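YcaO (Methanopyrus kandleri, PDB 6CIB) binds ADP and magnesium and probably uses ATP to activate the peptide backbone in ribosomal peptide thioamidation, as a YcaO-family enzyme. Local coordinates at residues 81-89 with 131-139; 116-127 with 329-337. All coordinates share one frame; numbering follows the deposited sequence.

Interaction 1 of 2, residues 81-89 with 131-139. With MG (magnesium ion), chain H; ADP (adenosine-5'-diphosphate), chain G.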
loop_
_atom_site.group_PDB
_atom_site.type_symbol
_atom_site.label_atom_id
_atom_site.label_comp_id
_atom_site.label_asym_id
_atom_site.label_seq_id
_atom_site.Cartn_x
_atom_site.Cartn_y
_atom_site.Cartn_z
ATOM N N GLU A 81 9.649 8.371 -1.261
ATOM C CA GLU A 81 9.055 7.648 -2.381
ATOM C C GLU A 81 8.296 8.579 -3.334
ATOM O O GLU A 81 8.369 8.397 -4.548
ATOM C CB GLU A 81 8.185 6.456 -1.920
ATOM C CG GLU A 81 6.826 6.813 -1.346
ATOM C CD GLU A 81 5.916 5.617 -1.149
ATOM O OE1 GLU A 81 6.322 4.655 -0.476
ATOM O OE2 GLU A 81 4.768 5.646 -1.648
ATOM N N ARG A 82 7.592 9.574 -2.784
ATOM C CA ARG A 82 6.845 10.533 -3.602
ATOM C C ARG A 82 7.762 11.427 -4.442
ATOM O O ARG A 82 7.453 11.704 -5.602
ATOM C CB ARG A 82 5.861 11.361 -2.759
ATOM C CG ARG A 82 4.686 10.568 -2.193
ATOM C CD ARG A 82 3.752 10.024 -3.271
ATOM N NE ARG A 82 2.928 11.087 -3.865
ATOM C CZ ARG A 82 1.732 11.460 -3.411
ATOM N NH1 ARG A 82 1.195 10.854 -2.359
ATOM N NH2 ARG A 82 1.072 12.437 -4.013
ATOM N N ALA A 83 8.890 11.848 -3.871
ATOM C CA ALA A 83 9.894 12.611 -4.624
ATOM C C ALA A 83 10.527 11.764 -5.733
ATOM O O ALA A 83 10.725 12.244 -6.850
ATOM C CB ALA A 83 10.955 13.170 -3.698
ATOM N N ALA A 84 10.816 10.500 -5.420
ATOM C CA ALA A 84 11.353 9.545 -6.392
ATOM C C ALA A 84 10.397 9.260 -7.553
ATOM O O ALA A 84 10.846 9.048 -8.679
ATOM C CB ALA A 84 11.737 8.248 -5.697
ATOM N N ALA A 85 9.096 9.268 -7.269
ATOM C CA ALA A 85 8.051 8.969 -8.244
ATOM C C ALA A 85 7.763 10.108 -9.221
ATOM O O ALA A 85 7.096 9.891 -10.238
ATOM C CB ALA A 85 6.761 8.572 -7.535
ATOM N N GLU A 86 8.233 11.315 -8.900
ATOM C CA GLU A 86 8.074 12.461 -9.792
ATOM C C GLU A 86 8.778 12.185 -11.131
ATOM O O GLU A 86 9.882 11.613 -11.139
ATOM C CB GLU A 86 8.564 13.758 -9.125
ATOM C CG GLU A 86 7.589 14.274 -8.073
ATOM C CD GLU A 86 8.063 15.502 -7.297
ATOM O OE1 GLU A 86 9.151 16.059 -7.564
ATOM O OE2 GLU A 86 7.309 15.920 -6.403
ATOM N N PRO A 87 8.126 12.545 -12.263
ATOM C CA PRO A 87 8.656 12.275 -13.606
ATOM C C PRO A 87 10.119 12.657 -13.761
ATOM O O PRO A 87 10.531 13.739 -13.337
ATOM C CB PRO A 87 7.779 13.135 -14.509
ATOM C CG PRO A 87 6.476 13.164 -13.804
ATOM C CD PRO A 87 6.800 13.193 -12.333
ATOM N N ARG A 88 10.893 11.747 -14.342
ATOM C CA ARG A 88 12.317 11.944 -14.483
ATOM C C ARG A 88 12.708 11.594 -15.909
ATOM O O ARG A 88 12.645 10.423 -16.319
ATOM C CB ARG A 88 13.073 11.094 -13.464
ATOM C CG ARG A 88 14.030 11.884 -12.592
ATOM C CD ARG A 88 14.847 10.956 -11.710
ATOM N NE ARG A 88 13.999 10.198 -10.793
ATOM C CZ ARG A 88 14.279 8.991 -10.315
ATOM N NH1 ARG A 88 15.395 8.363 -10.658
ATOM N NH2 ARG A 88 13.429 8.403 -9.486
ATOM N N GLU A 89 13.089 12.629 -16.660
ATOM C CA GLU A 89 13.456 12.507 -18.075
ATOM C C GLU A 89 14.702 11.635 -18.267
ATOM O O GLU A 89 14.841 10.971 -19.294
ATOM C CB GLU A 89 13.638 13.903 -18.688
ATOM C CG GLU A 89 13.612 13.972 -20.208
ATOM C CD GLU A 89 12.305 13.521 -20.851
ATOM O OE1 GLU A 89 11.200 13.817 -20.344
ATOM O OE2 GLU A 89 12.391 12.872 -21.904
ATOM N N GLU A 131 2.444 4.576 -15.958
ATOM C CA GLU A 131 2.364 3.435 -15.059
ATOM C C GLU A 131 3.552 3.371 -14.098
ATOM O O GLU A 131 3.688 2.414 -13.333
ATOM C CB GLU A 131 2.255 2.130 -15.861
ATOM C CG GLU A 131 0.940 1.934 -16.599
ATOM C CD GLU A 131 -0.271 1.993 -15.687
ATOM O OE1 GLU A 131 -0.238 1.402 -14.582
ATOM O OE2 GLU A 131 -1.264 2.631 -16.080
ATOM N N VAL A 132 4.405 4.393 -14.133
ATOM C CA VAL A 132 5.574 4.437 -13.270
ATOM C C VAL A 132 5.529 5.692 -12.391
ATOM O O VAL A 132 5.617 5.608 -11.157
ATOM C CB VAL A 132 6.890 4.378 -14.093
ATOM C CG1 VAL A 132 8.107 4.538 -13.194
ATOM C CG2 VAL A 132 6.995 3.068 -14.856
ATOM N N PHE A 133 5.378 6.846 -13.042
ATOM C CA PHE A 133 5.512 8.135 -12.385
ATOM C C PHE A 133 4.206 8.651 -11.805
ATOM O O PHE A 133 3.124 8.153 -12.139
ATOM C CB PHE A 133 6.110 9.174 -13.354
ATOM C CG PHE A 133 7.494 8.834 -13.852
ATOM C CD1 PHE A 133 8.565 8.673 -12.963
ATOM C CD2 PHE A 133 7.734 8.695 -15.221
ATOM C CE1 PHE A 133 9.841 8.368 -13.427
ATOM C CE2 PHE A 133 9.005 8.401 -15.691
ATOM C CZ PHE A 133 10.061 8.237 -14.793
ATOM N N HIS A 134 4.334 9.642 -10.923
ATOM C CA HIS A 134 3.212 10.392 -10.373
ATOM C C HIS A 134 3.714 11.766 -9.918
ATOM O O HIS A 134 4.654 11.827 -9.129
ATOM C CB HIS A 134 2.560 9.656 -9.197
ATOM C CG HIS A 134 1.348 10.346 -8.663
ATOM N ND1 HIS A 134 0.169 10.429 -9.376
ATOM C CD2 HIS A 134 1.134 11.009 -7.501
ATOM C CE1 HIS A 134 -0.721 11.104 -8.669
ATOM N NE2 HIS A 134 -0.160 11.467 -7.529
ATOM N N PRO A 135 3.098 12.865 -10.414
ATOM C CA PRO A 135 1.973 12.873 -11.362
ATOM C C PRO A 135 2.407 12.840 -12.829
ATOM O O PRO A 135 3.395 13.482 -13.201
ATOM C CB PRO A 135 1.258 14.196 -11.047
ATOM C CG PRO A 135 2.309 15.080 -10.450
ATOM C CD PRO A 135 3.485 14.237 -10.019
ATOM N N TRP A 136 1.673 12.078 -13.639
ATOM C CA TRP A 136 1.836 12.081 -15.086
ATOM C C TRP A 136 0.464 12.338 -15.708
ATOM O O TRP A 136 -0.500 11.603 -15.439
ATOM C CB TRP A 136 2.436 10.762 -15.570
ATOM C CG TRP A 136 2.798 10.780 -17.015
ATOM C CD1 TRP A 136 1.949 10.613 -18.078
ATOM C CD2 TRP A 136 4.098 10.998 -17.567
ATOM N NE1 TRP A 136 2.646 10.704 -19.258
ATOM C CE2 TRP A 136 3.965 10.941 -18.976
ATOM C CE3 TRP A 136 5.367 11.229 -17.013
ATOM C CZ2 TRP A 136 5.056 11.110 -19.840
ATOM C CZ3 TRP A 136 6.452 11.389 -17.869
ATOM C CH2 TRP A 136 6.290 11.331 -19.268
ATOM N N LEU A 137 0.379 13.379 -16.537
ATOM C CA LEU A 137 -0.927 13.903 -16.975
ATOM C C LEU A 137 -1.372 13.611 -18.413
ATOM O O LEU A 137 -2.553 13.780 -18.734
ATOM C CB LEU A 137 -1.033 15.405 -16.677
ATOM C CG LEU A 137 -1.295 15.804 -15.222
ATOM C CD1 LEU A 137 -1.063 17.297 -15.054
ATOM C CD2 LEU A 137 -2.708 15.423 -14.786
ATOM N N GLY A 138 -0.443 13.181 -19.266
ATOM C CA GLY A 138 -0.730 12.964 -20.694
ATOM C C GLY A 138 -1.833 11.986 -21.105
ATOM O O GLY A 138 -2.556 12.240 -22.071
ATOM N N ASP A 139 -1.988 10.891 -20.360
ATOM C CA ASP A 139 -2.675 9.690 -20.875
ATOM C C ASP A 139 -4.164 9.491 -20.539
ATOM O O ASP A 139 -4.788 10.327 -19.875
ATOM C CB ASP A 139 -1.856 8.441 -20.516
ATOM C CG ASP A 139 -0.483 8.435 -21.168
ATOM O OD1 ASP A 139 -0.161 9.387 -21.919
ATOM O OD2 ASP A 139 0.280 7.473 -20.928
HETATM MG MG MG H . 3.897 3.366 -0.781
HETATM P PB ADP G . 2.583 1.870 3.618
HETATM O O1B ADP G . 3.679 1.383 2.693
HETATM O O2B ADP G . 1.392 0.938 3.725
HETATM O O3B ADP G . 2.206 3.324 3.456
HETATM P PA ADP G . 4.141 2.659 5.936
HETATM O O1A ADP G . 4.692 1.766 7.013
HETATM O O2A ADP G . 3.325 3.841 6.387
HETATM O O3A ADP G . 3.234 1.667 5.078
HETATM O "O5'" ADP G . 5.366 3.133 5.010
HETATM C "C5'" ADP G . 5.421 4.322 4.201
HETATM C "C4'" ADP G . 6.686 4.278 3.323
HETATM O "O4'" ADP G . 7.855 4.192 4.152
HETATM C "C3'" ADP G . 6.759 3.046 2.416
HETATM O "O3'" ADP G . 7.503 3.361 1.223
HETATM C "C2'" ADP G . 7.544 2.043 3.241
HETATM O "O2'" ADP G . 8.165 1.039 2.442
HETATM C "C1'" ADP G . 8.546 2.945 3.955
HETATM N N9 ADP G . 8.970 2.426 5.275
HETATM C C8 ADP G . 8.165 2.239 6.337
HETATM N N7 ADP G . 8.860 1.750 7.389
HETATM C C5 ADP G . 10.139 1.640 7.015
HETATM C C6 ADP G . 11.394 1.194 7.663
HETATM N N6 ADP G . 11.388 0.775 8.951
HETATM N N1 ADP G . 12.527 1.222 6.919
HETATM C C2 ADP G . 12.540 1.641 5.630
HETATM N N3 ADP G . 11.431 2.066 4.983
HETATM C C4 ADP G . 10.219 2.089 5.616
HETATM O O HOH W 1 4.901 11.819 -6.508
HETATM O O HOH W 2 4.111 1.355 0.145
HETATM O O HOH W 3 2.948 4.507 0.918
HETATM O O HOH W 4 2.156 3.475 -2.145
#

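Interaction 2 of 2, residues 116-127 with 329-337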
loop_
_atom_site.group_PDB
_atom_site.type_symbol
_atom_site.label_atom_id
_atom_site.label_comp_id
_atom_site.label_asym_id
_atom_site.label_seq_id
_atom_site.Cartn_x
_atom_site.Cartn_y
_atom_site.Cartn_z
ATOM N N GLY A 116 11.651 -1.654 -17.077
ATOM C CA GLY A 116 11.519 -2.452 -15.867
ATOM C C GLY A 116 12.124 -3.836 -16.024
ATOM O O GLY A 116 12.759 -4.136 -17.040
ATOM N N VAL A 117 11.945 -4.669 -15.002
ATOM C CA VAL A 117 12.354 -6.078 -15.056
ATOM C C VAL A 117 11.146 -6.967 -14.742
ATOM O O VAL A 117 10.426 -6.730 -13.765
ATOM C CB VAL A 117 13.527 -6.410 -14.088
ATOM C CG1 VAL A 117 14.137 -7.765 -14.432
ATOM C CG2 VAL A 117 14.625 -5.351 -14.148
ATOM N N ASP A 118 10.921 -7.971 -15.590
ATOM C CA ASP A 118 9.958 -9.046 -15.311
ATOM C C ASP A 118 10.571 -9.921 -14.225
ATOM O O ASP A 118 11.604 -10.564 -14.450
ATOM C CB ASP A 118 9.706 -9.865 -16.588
ATOM C CG ASP A 118 8.578 -10.879 -16.449
ATOM O OD1 ASP A 118 8.481 -11.575 -15.415
ATOM O OD2 ASP A 118 7.790 -11.001 -17.407
ATOM N N LEU A 119 9.948 -9.946 -13.049
ATOM C CA LEU A 119 10.530 -10.656 -11.903
ATOM C C LEU A 119 10.398 -12.186 -11.978
ATOM O O LEU A 119 11.027 -12.904 -11.193
ATOM C CB LEU A 119 10.016 -10.081 -10.573
ATOM C CG LEU A 119 10.392 -8.620 -10.223
ATOM C CD1 LEU A 119 9.994 -8.307 -8.790
ATOM C CD2 LEU A 119 11.879 -8.330 -10.417
ATOM N N THR A 120 9.592 -12.676 -12.920
ATOM C CA THR A 120 9.501 -14.117 -13.195
ATOM C C THR A 120 10.643 -14.549 -14.119
ATOM O O THR A 120 11.426 -15.437 -13.778
ATOM C CB THR A 120 8.137 -14.492 -13.820
ATOM O OG1 THR A 120 7.087 -14.115 -12.924
ATOM C CG2 THR A 120 8.037 -15.993 -14.108
ATOM N N THR A 121 10.737 -13.896 -15.274
ATOM C CA THR A 121 11.650 -14.318 -16.327
ATOM C C THR A 121 13.036 -13.670 -16.228
ATOM O O THR A 121 13.983 -14.139 -16.865
ATOM C CB THR A 121 11.053 -14.048 -17.715
ATOM O OG1 THR A 121 10.825 -12.643 -17.865
ATOM C CG2 THR A 121 9.737 -14.788 -17.889
ATOM N N ARG A 122 13.141 -12.609 -15.423
ATOM C CA ARG A 122 14.352 -11.754 -15.313
ATOM C C ARG A 122 14.730 -11.030 -16.628
ATOM O O ARG A 122 15.848 -10.533 -16.775
ATOM C CB ARG A 122 15.549 -12.510 -14.695
ATOM C CG ARG A 122 15.348 -12.936 -13.247
ATOM C CD ARG A 122 16.361 -13.992 -12.831
ATOM N NE ARG A 122 15.724 -15.082 -12.080
ATOM C CZ ARG A 122 16.211 -16.320 -11.940
ATOM N NH1 ARG A 122 17.371 -16.673 -12.492
ATOM N NH2 ARG A 122 15.528 -17.219 -11.241
ATOM N N GLU A 123 13.787 -10.976 -17.568
ATOM C CA GLU A 123 13.949 -10.270 -18.832
ATOM C C GLU A 123 13.503 -8.811 -18.692
ATOM O O GLU A 123 12.575 -8.525 -17.921
ATOM C CB GLU A 123 13.112 -10.934 -19.930
ATOM C CG GLU A 123 13.605 -12.292 -20.420
ATOM C CD GLU A 123 15.008 -12.250 -20.996
ATOM O OE1 GLU A 123 15.303 -11.355 -21.821
ATOM O OE2 GLU A 123 15.819 -13.120 -20.617
ATOM N N PRO A 124 14.147 -7.885 -19.440
ATOM C CA PRO A 124 13.657 -6.502 -19.467
ATOM C C PRO A 124 12.263 -6.391 -20.099
ATOM O O PRO A 124 11.933 -7.141 -21.031
ATOM C CB PRO A 124 14.692 -5.775 -20.330
ATOM C CG PRO A 124 15.919 -6.635 -20.280
ATOM C CD PRO A 124 15.396 -8.034 -20.217
ATOM N N VAL A 125 11.451 -5.484 -19.559
ATOM C CA VAL A 125 10.149 -5.127 -20.135
ATOM C C VAL A 125 9.917 -3.622 -19.946
ATOM O O VAL A 125 10.158 -3.082 -18.860
ATOM C CB VAL A 125 8.984 -6.018 -19.591
ATOM C CG1 VAL A 125 8.864 -5.951 -18.069
ATOM C CG2 VAL A 125 7.655 -5.688 -20.260
ATOM N N TYR A 126 9.483 -2.953 -21.014
ATOM C CA TYR A 126 9.177 -1.522 -20.960
ATOM C C TYR A 126 7.762 -1.254 -20.475
ATOM O O TYR A 126 6.806 -1.918 -20.882
ATOM C CB TYR A 126 9.449 -0.833 -22.304
ATOM C CG TYR A 126 10.927 -0.698 -22.593
ATOM C CD1 TYR A 126 11.649 0.408 -22.132
ATOM C CD2 TYR A 126 11.615 -1.694 -23.304
ATOM C CE1 TYR A 126 13.011 0.528 -22.383
ATOM C CE2 TYR A 126 12.979 -1.587 -23.555
ATOM C CZ TYR A 126 13.670 -0.473 -23.096
ATOM O OH TYR A 126 15.015 -0.354 -23.344
ATOM N N VAL A 127 7.654 -0.276 -19.583
ATOM C CA VAL A 127 6.397 0.077 -18.934
ATOM C C VAL A 127 6.129 1.543 -19.273
ATOM O O VAL A 127 7.073 2.342 -19.276
ATOM C CB VAL A 127 6.491 -0.194 -17.405
ATOM C CG1 VAL A 127 5.324 0.399 -16.631
ATOM C CG2 VAL A 127 6.542 -1.692 -17.145
ATOM N N LEU A 329 -2.636 -13.362 -12.395
ATOM C CA LEU A 329 -2.766 -11.896 -12.359
ATOM C C LEU A 329 -1.780 -11.193 -13.299
ATOM O O LEU A 329 -1.465 -10.019 -13.105
ATOM C CB LEU A 329 -2.600 -11.383 -10.917
ATOM C CG LEU A 329 -3.506 -11.922 -9.802
ATOM C CD1 LEU A 329 -3.092 -11.356 -8.452
ATOM C CD2 LEU A 329 -4.978 -11.645 -10.054
ATOM N N GLY A 330 -1.294 -11.915 -14.310
ATOM C CA GLY A 330 -0.358 -11.371 -15.297
ATOM C C GLY A 330 1.073 -11.305 -14.792
ATOM O O GLY A 330 1.471 -12.076 -13.900
ATOM N N LYS A 331 1.840 -10.380 -15.370
ATOM C CA LYS A 331 3.286 -10.252 -15.114
ATOM C C LYS A 331 3.588 -9.433 -13.865
ATOM O O LYS A 331 2.866 -8.476 -13.566
ATOM C CB LYS A 331 3.988 -9.605 -16.313
ATOM C CG LYS A 331 3.911 -10.404 -17.602
ATOM C CD LYS A 331 4.455 -9.579 -18.756
ATOM C CE LYS A 331 4.363 -10.353 -20.057
ATOM N NZ LYS A 331 5.213 -9.693 -21.086
ATOM N N VAL A 332 4.657 -9.808 -13.161
ATOM C CA VAL A 332 5.155 -9.064 -11.989
ATOM C C VAL A 332 6.356 -8.247 -12.450
ATOM O O VAL A 332 7.422 -8.811 -12.745
ATOM C CB VAL A 332 5.550 -10.004 -10.818
ATOM C CG1 VAL A 332 6.109 -9.213 -9.628
ATOM C CG2 VAL A 332 4.359 -10.841 -10.376
ATOM N N ILE A 333 6.169 -6.931 -12.544
ATOM C CA ILE A 333 7.211 -6.023 -13.047
ATOM C C ILE A 333 7.710 -5.083 -11.942
ATOM O O ILE A 333 6.912 -4.527 -11.186
ATOM C CB ILE A 333 6.719 -5.221 -14.275
ATOM C CG1 ILE A 333 6.269 -6.175 -15.408
ATOM C CG2 ILE A 333 7.795 -4.256 -14.767
ATOM C CD1 ILE A 333 5.459 -5.526 -16.520
ATOM N N GLU A 334 9.033 -4.933 -11.858
ATOM C CA GLU A 334 9.690 -3.967 -10.981
ATOM C C GLU A 334 10.394 -2.881 -11.815
ATOM O O GLU A 334 11.132 -3.192 -12.763
ATOM C CB GLU A 334 10.703 -4.678 -10.079
ATOM C CG GLU A 334 11.621 -3.752 -9.284
ATOM C CD GLU A 334 12.856 -4.441 -8.720
ATOM O OE1 GLU A 334 13.017 -5.670 -8.886
ATOM O OE2 GLU A 334 13.682 -3.744 -8.098
ATOM N N VAL A 335 10.151 -1.621 -11.456
ATOM C CA VAL A 335 10.858 -0.485 -12.047
ATOM C C VAL A 335 11.648 0.232 -10.955
ATOM O O VAL A 335 11.085 0.660 -9.947
ATOM C CB VAL A 335 9.889 0.503 -12.755
ATOM C CG1 VAL A 335 10.638 1.703 -13.327
ATOM C CG2 VAL A 335 9.090 -0.196 -13.850
ATOM N N ASP A 336 12.953 0.352 -11.166
ATOM C CA ASP A 336 13.852 1.036 -10.239
ATOM C C ASP A 336 13.613 2.550 -10.276
ATOM O O ASP A 336 13.664 3.162 -11.346
ATOM C CB ASP A 336 15.302 0.716 -10.623
ATOM C CG ASP A 336 16.306 1.074 -9.533
ATOM O OD1 ASP A 336 15.962 1.766 -8.551
ATOM O OD2 ASP A 336 17.472 0.657 -9.665
ATOM N N LEU A 337 13.347 3.143 -9.107
ATOM C CA LEU A 337 13.134 4.594 -8.997
ATOM C C LEU A 337 14.099 5.303 -8.041
ATOM O O LEU A 337 13.892 6.471 -7.695
ATOM C CB LEU A 337 11.668 4.907 -8.632
ATOM C CG LEU A 337 10.616 4.707 -9.738
ATOM C CD1 LEU A 337 9.206 4.898 -9.200
ATOM C CD2 LEU A 337 10.861 5.635 -10.919
HETATM O O HOH W 5 6.037 -11.992 -14.239
HETATM O O HOH W 6 7.754 -9.470 -19.656
#

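Interaction 1 of 2, residues 81-89 with 131-139
The F133 ring is held between two layers: P87 CA and the backbone N of R88 lie over one face, both displaced toward the rim, while V132 CG1 sits over the centre of the opposite face and A85 O reaches the edge. P87 CA makes a CH-pi contact 3.8 Å from the F133 ring centroid, 20° off the normal, so a flat aromatic suits the place where the chain leaves helix 68-85. With an alanine in place of F133, P87 CA and the R88 backbone would probably lose the surface they rest on, and a gap would open beside V132. At the edge of the H134 imidazole R82 NH2 makes a van der Waals contact, 3.8 Å from H134 CD2, the guanidinium and ring planes 64° apart; H134 CG stands anti to the backbone N (chi1 -176°), which lays the ring alongside R82, and ND1 is hydrogen-bonded to S143 OG. The backbone N of H134 donates to A85 O (2.9 Å), approaching from above the carbonyl plane, and water 1 bridges R82 O to H134 O at 2.7 and 2.6 Å. Proline suits P87 because its compact, apolar ring packs against W136, P87 CG 3.9 Å from W136 CE3, and against P135. The contact fastens a loop to the C-terminal end of helix 68-85; one turn back, E81 belongs to the magnesium and ADP site of this YcaO enzyme.

Interaction 2 of 2, residues 116-127 with 329-337
Strands 116-118 and 332-336 run antiparallel, their axes 4.5 Å apart at closest approach and 153° between directions, as neighbours in a five-stranded antiparallel sheet in which 116-118 also pairs with 124-127 to form a beta hairpin. V117 and E334 are a hydrogen-bonded pair, V117 N to E334 O at 2.8 Å and E334 N to V117 O at 3.0 Å; D118 and I333 form the next, non-hydrogen-bonded pair. L119 N extends the ladder to V332 O. Glycine suits G116 because a CB there would clash with I333 CG2 and E334 O. Branched aliphatic residues fill the face of I333: the I333 and V125 side chains cross at about a right angle, I333 CG1 to V125 CG1 3.7 Å, and the I333 and V127 side chains run past each other in opposite directions, meeting through their CG2 methyls. On the other face, that of V117 and E334, L119 CD2 lies 3.3 Å from E334 OE1, beside V158 of helix 154-177. Aspartate suits D118, since OD1 takes T120 N nearly along the C-O axis, an Asx turn, and T121 N from above the carboxylate plane; CG anti to the backbone N (chi1 -172°) also brings OD2 near the K331 chain. There water 6 donates to D118 OD2 at 2.7 Å and accepts from K331 NZ at 2.9 Å.

From the N terminus, the chain leaves helix 68-85 through residues 81-89, runs along strand 113-118, turns back along strand 124-128 and reaches 131-139, where interaction 1 closes a loop of about forty residues onto the end of that helix. The hairpin in this loop supplies the first half of interaction 2, whose partner arrives only some two hundred residues later, after helix 313-325; the two closures therefore cross. They touch directly: R88 NH2 probably donates to L337 O, at 2.7 Å, and V132 packs against both V127 and L337. Together they join the magnesium-bearing helix to the edge hairpin and the inner strand 332-336 of the antiparallel sheet.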